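PDB 4YJ6: aryl acylamidase from bacterium CSBL00001, which probably hydrolyses the amide bond of N-acylated aryl amines and belongs to the amidase signature enzymes. Local coordinates for residues 137-142 against 351-356; 357-362 against 425-430. All blocks are in the same frame, centred on the assembly; numbering follows the deposited sequence.

Interaction 1 (137-142 against 351-356)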
loop_
_atom_site.group_PDB
_atom_site.type_symbol
_atom_site.label_atom_id
_atom_site.label_comp_id
_atom_site.label_asym_id
_atom_site.label_seq_id
_atom_site.Cartn_x
_atom_site.Cartn_y
_atom_site.Cartn_z
ATOM N N GLY A 137 -7.220 -5.058 -8.306
ATOM C CA GLY A 137 -6.423 -5.223 -7.088
ATOM C C GLY A 137 -6.349 -6.668 -6.584
ATOM O O GLY A 137 -5.885 -6.900 -5.479
ATOM N N PHE A 138 -6.769 -7.641 -7.398
ATOM C CA PHE A 138 -7.152 -8.953 -6.828
ATOM C C PHE A 138 -5.960 -9.927 -6.797
ATOM O O PHE A 138 -6.042 -11.062 -7.293
ATOM C CB PHE A 138 -8.378 -9.532 -7.579
ATOM C CG PHE A 138 -9.313 -10.363 -6.704
ATOM C CD1 PHE A 138 -8.947 -11.621 -6.259
ATOM C CD2 PHE A 138 -10.568 -9.900 -6.372
ATOM C CE1 PHE A 138 -9.833 -12.394 -5.452
ATOM C CE2 PHE A 138 -11.435 -10.658 -5.559
ATOM C CZ PHE A 138 -11.044 -11.906 -5.109
ATOM N N ARG A 139 -4.853 -9.469 -6.214
ATOM C CA ARG A 139 -3.693 -10.320 -5.893
ATOM C C ARG A 139 -2.587 -9.466 -5.289
ATOM O O ARG A 139 -2.561 -8.242 -5.465
ATOM C CB ARG A 139 -3.127 -11.042 -7.132
ATOM C CG ARG A 139 -2.849 -10.085 -8.310
ATOM C CD ARG A 139 -2.460 -10.836 -9.610
ATOM N NE ARG A 139 -3.574 -11.625 -10.113
ATOM C CZ ARG A 139 -3.472 -12.744 -10.827
ATOM N NH1 ARG A 139 -2.282 -13.254 -11.134
ATOM N NH2 ARG A 139 -4.585 -13.357 -11.224
ATOM N N GLY A 140 -1.665 -10.127 -4.592
ATOM C CA GLY A 140 -0.549 -9.469 -3.935
ATOM C C GLY A 140 0.692 -9.326 -4.820
ATOM O O GLY A 140 1.795 -9.098 -4.314
ATOM N N THR A 141 0.500 -9.457 -6.131
ATOM C CA THR A 141 1.541 -9.171 -7.112
ATOM C C THR A 141 1.003 -8.085 -8.040
ATOM O O THR A 141 -0.202 -7.813 -8.064
ATOM C CB THR A 141 1.854 -10.394 -7.963
ATOM O OG1 THR A 141 0.613 -10.924 -8.445
ATOM C CG2 THR A 141 2.596 -11.459 -7.096
ATOM N N THR A 142 1.889 -7.446 -8.780
ATOM C CA THR A 142 1.452 -6.481 -9.782
ATOM C C THR A 142 1.795 -6.909 -11.202
ATOM O O THR A 142 2.954 -6.895 -11.597
ATOM C CB THR A 142 2.040 -5.098 -9.497
ATOM O OG1 THR A 142 1.548 -4.666 -8.214
ATOM C CG2 THR A 142 1.589 -4.074 -10.587
ATOM N N ASP A 351 -10.148 -9.825 -20.579
ATOM C CA ASP A 351 -9.453 -8.816 -19.760
ATOM C C ASP A 351 -9.449 -9.175 -18.258
ATOM O O ASP A 351 -8.710 -8.573 -17.470
ATOM C CB ASP A 351 -10.082 -7.437 -19.938
ATOM C CG ASP A 351 -9.920 -6.893 -21.362
ATOM O OD1 ASP A 351 -9.255 -7.555 -22.210
ATOM O OD2 ASP A 351 -10.456 -5.799 -21.612
ATOM N N ILE A 352 -10.274 -10.143 -17.876
ATOM C CA ILE A 352 -10.354 -10.588 -16.494
ATOM C C ILE A 352 -9.597 -11.912 -16.321
ATOM O O ILE A 352 -9.874 -12.867 -17.040
ATOM C CB ILE A 352 -11.829 -10.834 -16.077
ATOM C CG1 ILE A 352 -12.680 -9.572 -16.297
ATOM C CG2 ILE A 352 -11.917 -11.282 -14.623
ATOM C CD1 ILE A 352 -12.237 -8.335 -15.440
ATOM N N PRO A 353 -8.668 -11.976 -15.358
ATOM C CA PRO A 353 -7.940 -13.234 -15.122
ATOM C C PRO A 353 -8.892 -14.360 -14.758
ATOM O O PRO A 353 -9.876 -14.118 -14.060
ATOM C CB PRO A 353 -7.063 -12.907 -13.906
ATOM C CG PRO A 353 -6.884 -11.463 -13.922
ATOM C CD PRO A 353 -8.146 -10.878 -14.517
ATOM N N ASP A 354 -8.607 -15.585 -15.205
ATOM C CA ASP A 354 -9.449 -16.710 -14.857
ATOM C C ASP A 354 -9.628 -16.856 -13.340
ATOM O O ASP A 354 -10.714 -17.183 -12.893
ATOM C CB ASP A 354 -8.847 -18.006 -15.420
ATOM C CG ASP A 354 -9.040 -18.144 -16.936
ATOM O OD1 ASP A 354 -9.713 -17.283 -17.557
ATOM O OD2 ASP A 354 -8.524 -19.141 -17.501
ATOM N N ALA A 355 -8.560 -16.652 -12.563
ATOM C CA ALA A 355 -8.600 -16.844 -11.109
ATOM C C ALA A 355 -9.561 -15.869 -10.450
ATOM O O ALA A 355 -10.186 -16.177 -9.447
ATOM C CB ALA A 355 -7.191 -16.685 -10.501
ATOM N N LEU A 356 -9.651 -14.668 -11.020
ATOM C CA LEU A 356 -10.603 -13.681 -10.535
ATOM C C LEU A 356 -12.025 -14.041 -10.957
ATOM O O LEU A 356 -12.944 -13.978 -10.161
ATOM C CB LEU A 356 -10.231 -12.284 -11.063
ATOM C CG LEU A 356 -11.263 -11.184 -10.761
ATOM C CD1 LEU A 356 -11.689 -11.181 -9.318
ATOM C CD2 LEU A 356 -10.654 -9.815 -11.147
#
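F138 and L356 make the closest backbone approach between 137-142 and 351-356, with 6.9 Å between the CA of F138 and the CA of L356. F138 is the centre of an inverse gamma turn, closed by a weak bond from R139 N to G137 O. Across from it P353 holds the N-cap position of helix 354-363, and L356 N returns to P353 O in another weak bond of 3.1 Å. Between the two segments, L356 CD1 rests on one face of the F138 phenyl ring, toward the CG-CD2 side of the rim. The methyl lies 3.7 Å from the F138 ring centroid, 24° off the normal, a CH-pi contact; the nearest ring atom is F138 CD2, 3.4 Å from L356 CD1. The leucine reaches there with CG anti to its backbone N (chi1 173°). A loop following strand 126-131 is thus packed against the first turn of helix 354-363, a buried contact of the amidase fold, and C323 and I326 of helix 315-339 also touch the phenyl ring. Beside it R139 bends at chi3 (66°) and brings NH2 obliquely to the pyrrolidine, 3.7 Å from P353 CB. The same nitrogen passes A355 CB, 4.3 Å from R139 NH2. These are van der Waals contacts; the polar hold on the guanidinium comes from R139 NH1, hydrogen-bonded to the carbonyl oxygen of T413.

Interaction 2 (357-362 against 425-430)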
loop_
_atom_site.group_PDB
_atom_site.type_symbol
_atom_site.label_atom_id
_atom_site.label_comp_id
_atom_site.label_asym_id
_atom_site.label_seq_id
_atom_site.Cartn_x
_atom_site.Cartn_y
_atom_site.Cartn_z
HETATM N N MSE A 357 -12.206 -14.456 -12.209
HETATM C CA MSE A 357 -13.539 -14.824 -12.672
HETATM C C MSE A 357 -14.079 -15.974 -11.824
HETATM O O MSE A 357 -15.277 -16.097 -11.618
HETATM C CB MSE A 357 -13.515 -15.194 -14.168
HETATM C CG MSE A 357 -14.884 -15.337 -14.794
HETATM SE SE MSE A 357 -15.867 -13.606 -14.819
HETATM C CE MSE A 357 -14.992 -12.681 -16.312
ATOM N N LYS A 358 -13.201 -16.832 -11.312
ATOM C CA LYS A 358 -13.667 -17.885 -10.407
ATOM C C LYS A 358 -14.470 -17.286 -9.247
ATOM O O LYS A 358 -15.563 -17.753 -8.922
ATOM C CB LYS A 358 -12.477 -18.657 -9.850
ATOM C CG LYS A 358 -12.845 -19.641 -8.737
ATOM C CD LYS A 358 -11.581 -20.311 -8.207
ATOM C CE LYS A 358 -10.712 -19.330 -7.419
ATOM N NZ LYS A 358 -9.723 -20.031 -6.536
ATOM N N TRP A 359 -13.917 -16.246 -8.624
ATOM C CA TRP A 359 -14.582 -15.643 -7.452
ATOM C C TRP A 359 -15.791 -14.822 -7.882
ATOM O O TRP A 359 -16.812 -14.778 -7.171
ATOM C CB TRP A 359 -13.581 -14.773 -6.687
ATOM C CG TRP A 359 -12.544 -15.599 -6.020
ATOM C CD1 TRP A 359 -11.233 -15.689 -6.343
ATOM C CD2 TRP A 359 -12.751 -16.483 -4.909
ATOM N NE1 TRP A 359 -10.590 -16.564 -5.480
ATOM C CE2 TRP A 359 -11.512 -17.075 -4.607
ATOM C CE3 TRP A 359 -13.874 -16.825 -4.152
ATOM C CZ2 TRP A 359 -11.353 -17.998 -3.562
ATOM C CZ3 TRP A 359 -13.727 -17.726 -3.119
ATOM C CH2 TRP A 359 -12.469 -18.303 -2.831
ATOM N N ILE A 360 -15.670 -14.152 -9.026
ATOM C CA ILE A 360 -16.794 -13.428 -9.608
ATOM C C ILE A 360 -18.007 -14.362 -9.771
ATOM O O ILE A 360 -19.122 -14.021 -9.380
ATOM C CB ILE A 360 -16.402 -12.804 -10.972
ATOM C CG1 ILE A 360 -15.363 -11.707 -10.768
ATOM C CG2 ILE A 360 -17.633 -12.255 -11.691
ATOM C CD1 ILE A 360 -15.739 -10.724 -9.690
ATOM N N ASP A 361 -17.784 -15.558 -10.304
ATOM C CA ASP A 361 -18.881 -16.498 -10.468
ATOM C C ASP A 361 -19.324 -17.049 -9.113
ATOM O O ASP A 361 -20.506 -17.283 -8.888
ATOM C CB ASP A 361 -18.463 -17.655 -11.383
ATOM C CG ASP A 361 -18.293 -17.234 -12.834
ATOM O OD1 ASP A 361 -18.854 -16.200 -13.268
ATOM O OD2 ASP A 361 -17.593 -17.971 -13.558
ATOM N N ALA A 362 -18.374 -17.252 -8.211
ATOM C CA ALA A 362 -18.687 -17.875 -6.937
ATOM C C ALA A 362 -19.662 -17.005 -6.128
ATOM O O ALA A 362 -20.492 -17.533 -5.361
ATOM C CB ALA A 362 -17.406 -18.110 -6.160
ATOM N N ASP A 425 -3.443 -19.997 -0.925
ATOM C CA ASP A 425 -4.021 -19.270 -2.050
ATOM C C ASP A 425 -2.954 -18.356 -2.697
ATOM O O ASP A 425 -2.309 -17.538 -2.026
ATOM C CB ASP A 425 -5.201 -18.435 -1.556
ATOM C CG ASP A 425 -5.914 -17.716 -2.688
ATOM O OD1 ASP A 425 -5.380 -16.705 -3.154
ATOM O OD2 ASP A 425 -6.996 -18.161 -3.107
ATOM N N PRO A 426 -2.728 -18.524 -4.003
ATOM C CA PRO A 426 -1.611 -17.826 -4.627
ATOM C C PRO A 426 -1.903 -16.347 -4.868
ATOM O O PRO A 426 -0.954 -15.595 -5.100
ATOM C CB PRO A 426 -1.457 -18.556 -5.970
ATOM C CG PRO A 426 -2.806 -19.031 -6.282
ATOM C CD PRO A 426 -3.406 -19.425 -4.956
ATOM N N LEU A 427 -3.168 -15.948 -4.801
ATOM C CA LEU A 427 -3.502 -14.523 -4.984
ATOM C C LEU A 427 -3.253 -13.740 -3.707
ATOM O O LEU A 427 -2.668 -12.665 -3.729
ATOM C CB LEU A 427 -4.970 -14.344 -5.378
ATOM C CG LEU A 427 -5.494 -15.170 -6.554
ATOM C CD1 LEU A 427 -6.936 -14.749 -6.840
ATOM C CD2 LEU A 427 -4.600 -14.973 -7.800
ATOM N N ILE A 428 -3.691 -14.270 -2.569
ATOM C CA ILE A 428 -3.681 -13.457 -1.364
ATOM C C ILE A 428 -3.323 -14.257 -0.107
ATOM O O ILE A 428 -3.143 -13.691 0.964
ATOM C CB ILE A 428 -5.074 -12.800 -1.161
ATOM C CG1 ILE A 428 -5.008 -11.560 -0.266
ATOM C CG2 ILE A 428 -6.049 -13.791 -0.540
ATOM C CD1 ILE A 428 -4.247 -10.372 -0.908
ATOM N N GLY A 429 -3.240 -15.577 -0.213
ATOM C CA GLY A 429 -3.117 -16.392 1.006
ATOM C C GLY A 429 -1.881 -16.147 1.849
ATOM O O GLY A 429 -1.917 -16.339 3.085
ATOM N N TRP A 430 -0.772 -15.812 1.178
ATOM C CA TRP A 430 0.502 -15.549 1.849
ATOM C C TRP A 430 0.605 -14.071 2.311
ATOM O O TRP A 430 1.598 -13.662 2.924
ATOM C CB TRP A 430 1.659 -15.886 0.873
ATOM C CG TRP A 430 1.384 -15.296 -0.510
ATOM C CD1 TRP A 430 0.636 -15.854 -1.504
ATOM C CD2 TRP A 430 1.806 -14.013 -0.998
ATOM N NE1 TRP A 430 0.562 -14.992 -2.582
ATOM C CE2 TRP A 430 1.296 -13.869 -2.299
ATOM C CE3 TRP A 430 2.594 -12.985 -0.463
ATOM C CZ2 TRP A 430 1.510 -12.702 -3.074
ATOM C CZ3 TRP A 430 2.824 -11.847 -1.226
ATOM C CH2 TRP A 430 2.301 -11.725 -2.520
HETATM O O HOH W 1 -8.015 -17.898 -5.560
#
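D425 OD1 is gripped by two backbone N-H groups of its own loop, 2.9 Å from L427 N and 3.0 Å from I428 N. The first meets it from above the carboxylate plane, 38° out, and the second on the anti side, nearer the plane. This leaves D425 OD2 to deal with the helix: with CG anti to the backbone N (chi1 -176°), the carboxylate is turned toward 357-362 and accepts a hydrogen bond from a water 2.7 Å from D425 OD2. That water in turn accepts from K358 NZ at 2.9 Å and from W359 NE1 at the same 2.9 Å, lying in the plane of the indole at its edge. One water therefore links lysine, tryptophan and aspartate, and the opposite charges of K358 and D425 probably help to polarise it. K358 CE leans over one face of the W359 ring, near its rim. The direct contact between the segments is looser: L427 CD1 lies 4.3 Å from W359 NE1, near the ring plane at its edge. Within the loop, W430 NE1 gives an almost straight bond to P426 O, 3.0 Å long, arriving above the carbonyl plane. L427 N on D425 OD1 closes an Asx turn; I428 N on the same oxygen, with G429 N on the D425 main-chain oxygen, makes the Asx motif that shapes the start of 425-430, in the loop from strand 422-423 to helix 434-439.

Interactions 1 and 2 use successive turns of helix 354-363, their centres about 8 Å apart, and their loops bond to each other: G140 N lies 2.9 Å from L427 O, a probable hydrogen bond. Alongside, G140 O packs against the W430 indole. On the helix side, F138 meets W359, with F138 CE1 3.7 Å from W359 CD1 and the ring planes at about 25°, so the aromatic residue of each contact borders the other. The far end of 137-142, away from the residues that touch the helix, reaches through T142 OG1 the backbone oxygen of G161, in the glycine- and serine-rich sequence that marks this family.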